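Local coordinates for protein monopolin complex subunit CSM1 (PDB 6MJC) that belongs to the monopolin complex and binds a peptide of the kinetochore protein Dsn1, probably helping to recruit monopolin to kinetochores, at residues Glu64-Pro69 and Phe91-Phe96. Sequence-based numbering, arbitrary orientation.
Sequences EVIYVP and FETLSF
V65 and Y67 each exchange a pair of backbone hydrogen bonds, with F96 and L94 respectively; V65 N reaches F96 O and Y67 N meets L94 O, both at 2.8 Å, the latter almost straight at 171°. Between them I66 and S95 form a non-hydrogen-bonded pair, the I66 CA hydrogen pointing at L94 O. S95 OG donates a very short bond of 2.5 Å to E64 OE1; serine suits the place because its hydroxyl can donate to the carboxylate and still bond a basic side chain of the bound peptide. This antiparallel ladder makes 94-96 the chain's outermost, fifth strand in the sheet of the Csm1 globular domain, and L94 and S95 extend it through a parallel ladder with the peptide. Apolar contacts fill the face carrying V65, Y67, L94 and F96, where helix 101-113 packs on Y67 and F96 through F104. With CG between backbone N and carbonyl carbon (chi1 52°), the F96 ring reaches across to strand 64-69, V65 CB lying over its face, 4.0 Å from the centroid. L94 CD1 touches Y67 CD2 at 3.9 Å, while Y67 OH bonds L90 O. P69 has no N-H to continue the ladder; its CD lies 3.4 Å from E92 O.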
ATOM      1  N   GLU A  64      -3.017  12.050  -0.645  1.00 67.79           N
ATOM      2  CA  GLU A  64      -1.787  11.286  -0.801  1.00 48.23           C
ATOM      3  C   GLU A  64      -2.067   9.804  -0.583  1.00 43.94           C
ATOM      4  O   GLU A  64      -3.075   9.420   0.022  1.00 49.03           O
ATOM      5  CB  GLU A  64      -0.711  11.770   0.205  1.00 51.34           C
ATOM      6  CG  GLU A  64      -0.951  11.345   1.646  1.00 61.75           C
ATOM      7  CD  GLU A  64       0.149  11.846   2.615  1.00 79.62           C
ATOM      8  OE1 GLU A  64       1.270  12.197   2.163  1.00 74.94           O
ATOM      9  OE2 GLU A  64      -0.125  11.880   3.834  1.00 80.02           O
ATOM     10  N   VAL A  65      -1.156   8.966  -1.068  1.00 42.45           N
ATOM     11  CA  VAL A  65      -1.205   7.539  -0.781  1.00 38.69           C
ATOM     12  C   VAL A  65      -0.147   7.180   0.257  1.00 39.75           C
ATOM     13  O   VAL A  65       1.023   7.574   0.156  1.00 40.79           O
ATOM     14  CB  VAL A  65      -0.999   6.695  -2.044  1.00 39.63           C
ATOM     15  CG1 VAL A  65      -1.153   5.220  -1.693  1.00 47.31           C
ATOM     16  CG2 VAL A  65      -1.990   7.024  -3.153  1.00 40.50           C
ATOM     17  N   ILE A  66      -0.554   6.402   1.245  1.00 39.17           N
ATOM     18  CA  ILE A  66       0.359   5.846   2.251  1.00 38.69           C
ATOM     19  C   ILE A  66       0.503   4.348   1.963  1.00 38.31           C
ATOM     20  O   ILE A  66      -0.491   3.624   1.927  1.00 41.29           O
ATOM     21  CB  ILE A  66      -0.139   6.070   3.696  1.00 38.19           C
ATOM     22  CG1 ILE A  66      -0.446   7.548   4.005  1.00 40.33           C
ATOM     23  CG2 ILE A  66       0.896   5.450   4.713  1.00 44.30           C
ATOM     24  CD1 ILE A  66       0.687   8.587   3.923  1.00 43.65           C
ATOM     25  N   TYR A  67       1.746   3.861   1.911  1.00 37.18           N
ATOM     26  CA  TYR A  67       2.057   2.452   1.680  1.00 33.75           C
ATOM     27  C   TYR A  67       2.730   1.906   2.920  1.00 34.67           C
ATOM     28  O   TYR A  67       3.710   2.474   3.382  1.00 33.94           O
ATOM     29  CB  TYR A  67       2.998   2.254   0.476  1.00 41.89           C
ATOM     30  CG  TYR A  67       3.768   0.921   0.428  1.00 36.84           C
ATOM     31  CD1 TYR A  67       3.211  -0.217  -0.141  1.00 39.06           C
ATOM     32  CD2 TYR A  67       5.060   0.835   0.880  1.00 37.04           C
ATOM     33  CE1 TYR A  67       3.928  -1.398  -0.216  1.00 36.82           C
ATOM     34  CE2 TYR A  67       5.786  -0.376   0.803  1.00 35.80           C
ATOM     35  CZ  TYR A  67       5.189  -1.486   0.297  1.00 34.76           C
ATOM     36  OH  TYR A  67       5.868  -2.672   0.179  1.00 37.06           O
ATOM     37  N   VAL A  68       2.202   0.817   3.460  1.00 34.44           N
ATOM     38  CA  VAL A  68       2.734   0.218   4.689  1.00 36.58           C
ATOM     39  C   VAL A  68       3.075  -1.243   4.416  1.00 37.14           C
ATOM     40  O   VAL A  68       2.176  -2.070   4.200  1.00 34.76           O
ATOM     41  CB  VAL A  68       1.713   0.290   5.832  1.00 37.78           C
ATOM     42  CG1 VAL A  68       2.358  -0.254   7.166  1.00 40.12           C
ATOM     43  CG2 VAL A  68       1.204   1.658   6.053  1.00 39.09           C
ATOM     44  N   PRO A  69       4.344  -1.632   4.372  1.00 35.18           N
ATOM     45  CA  PRO A  69       4.643  -3.051   4.155  1.00 35.69           C
ATOM     46  C   PRO A  69       4.302  -3.885   5.390  1.00 35.03           C
ATOM     47  O   PRO A  69       4.597  -3.489   6.510  1.00 36.72           O
ATOM     48  CB  PRO A  69       6.146  -3.035   3.863  1.00 36.44           C
ATOM     49  CG  PRO A  69       6.678  -1.872   4.608  1.00 38.48           C
ATOM     50  CD  PRO A  69       5.556  -0.822   4.586  1.00 37.48           C
ATOM     51  N   PHE A  91      10.374  -1.906   1.674  1.00 38.66           N
ATOM     52  CA  PHE A  91      10.364  -2.446   3.033  1.00 38.21           C
ATOM     53  C   PHE A  91      10.254  -1.312   4.060  1.00 39.29           C
ATOM     54  O   PHE A  91      10.505  -1.513   5.259  1.00 40.99           O
ATOM     55  CB  PHE A  91      11.615  -3.331   3.220  1.00 40.58           C
ATOM     56  CG  PHE A  91      11.621  -4.500   2.263  1.00 45.33           C
ATOM     57  CD1 PHE A  91      10.833  -5.627   2.507  1.00 47.96           C
ATOM     58  CD2 PHE A  91      12.314  -4.427   1.040  1.00 42.29           C
ATOM     59  CE1 PHE A  91      10.754  -6.667   1.576  1.00 48.05           C
ATOM     60  CE2 PHE A  91      12.265  -5.450   0.140  1.00 47.08           C
ATOM     61  CZ  PHE A  91      11.472  -6.577   0.376  1.00 47.67           C
ATOM     62  N   GLU A  92       9.877  -0.117   3.620  1.00 35.65           N
ATOM     63  CA  GLU A  92       9.558   0.946   4.561  1.00 38.43           C
ATOM     64  C   GLU A  92       8.224   1.606   4.264  1.00 38.87           C
ATOM     65  O   GLU A  92       7.657   1.492   3.166  1.00 37.05           O
ATOM     66  CB  GLU A  92      10.629   2.043   4.567  1.00 52.99           C
ATOM     67  CG  GLU A  92      11.180   2.358   3.239  1.00 80.62           C
ATOM     68  CD  GLU A  92      12.372   3.282   3.342  1.00 94.38           C
ATOM     69  OE1 GLU A  92      12.390   4.121   4.269  1.00102.11           O
ATOM     70  OE2 GLU A  92      13.288   3.163   2.506  1.00 92.61           O
ATOM     71  N   THR A  93       7.728   2.348   5.245  1.00 34.89           N
ATOM     72  CA  THR A  93       6.465   3.070   5.028  1.00 34.34           C
ATOM     73  C   THR A  93       6.710   4.278   4.145  1.00 36.66           C
ATOM     74  O   THR A  93       7.626   5.039   4.402  1.00 37.94           O
ATOM     75  CB  THR A  93       5.844   3.505   6.361  1.00 39.83           C
ATOM     76  OG1 THR A  93       5.561   2.303   7.087  1.00 40.02           O
ATOM     77  CG2 THR A  93       4.571   4.309   6.124  1.00 38.64           C
ATOM     78  N   LEU A  94       5.904   4.440   3.107  1.00 36.49           N
ATOM     79  CA  LEU A  94       6.080   5.465   2.101  1.00 37.19           C
ATOM     80  C   LEU A  94       4.823   6.324   1.975  1.00 38.06           C
ATOM     81  O   LEU A  94       3.705   5.860   2.173  1.00 39.36           O
ATOM     82  CB  LEU A  94       6.372   4.826   0.711  1.00 41.22           C
ATOM     83  CG  LEU A  94       7.553   3.854   0.647  1.00 40.66           C
ATOM     84  CD1 LEU A  94       7.662   3.224  -0.762  1.00 40.71           C
ATOM     85  CD2 LEU A  94       8.837   4.590   0.950  1.00 44.99           C
ATOM     86  N   SER A  95       4.998   7.560   1.509  1.00 37.15           N
ATOM     87  CA  SER A  95       3.937   8.428   1.019  1.00 41.01           C
ATOM     88  C   SER A  95       4.254   8.764  -0.438  1.00 46.20           C
ATOM     89  O   SER A  95       5.437   8.919  -0.813  1.00 41.71           O
ATOM     90  CB  SER A  95       3.846   9.704   1.879  1.00 48.01           C
ATOM     91  OG  SER A  95       3.023  10.663   1.269  1.00 71.53           O
ATOM     92  N   PHE A  96       3.217   8.867  -1.274  1.00 42.08           N
ATOM     93  CA  PHE A  96       3.435   9.299  -2.646  1.00 40.25           C
ATOM     94  C   PHE A  96       2.132   9.866  -3.199  1.00 45.33           C
ATOM     95  O   PHE A  96       1.042   9.573  -2.680  1.00 43.64           O
ATOM     96  CB  PHE A  96       4.015   8.157  -3.537  1.00 42.89           C
ATOM     97  CG  PHE A  96       3.252   6.841  -3.504  1.00 39.88           C
ATOM     98  CD1 PHE A  96       2.157   6.646  -4.329  1.00 41.84           C
ATOM     99  CD2 PHE A  96       3.666   5.828  -2.709  1.00 43.15           C
ATOM    100  CE1 PHE A  96       1.452   5.422  -4.307  1.00 40.82           C
ATOM    101  CE2 PHE A  96       3.004   4.612  -2.688  1.00 45.61           C
ATOM    102  CZ  PHE A  96       1.889   4.419  -3.496  1.00 41.28           C
TER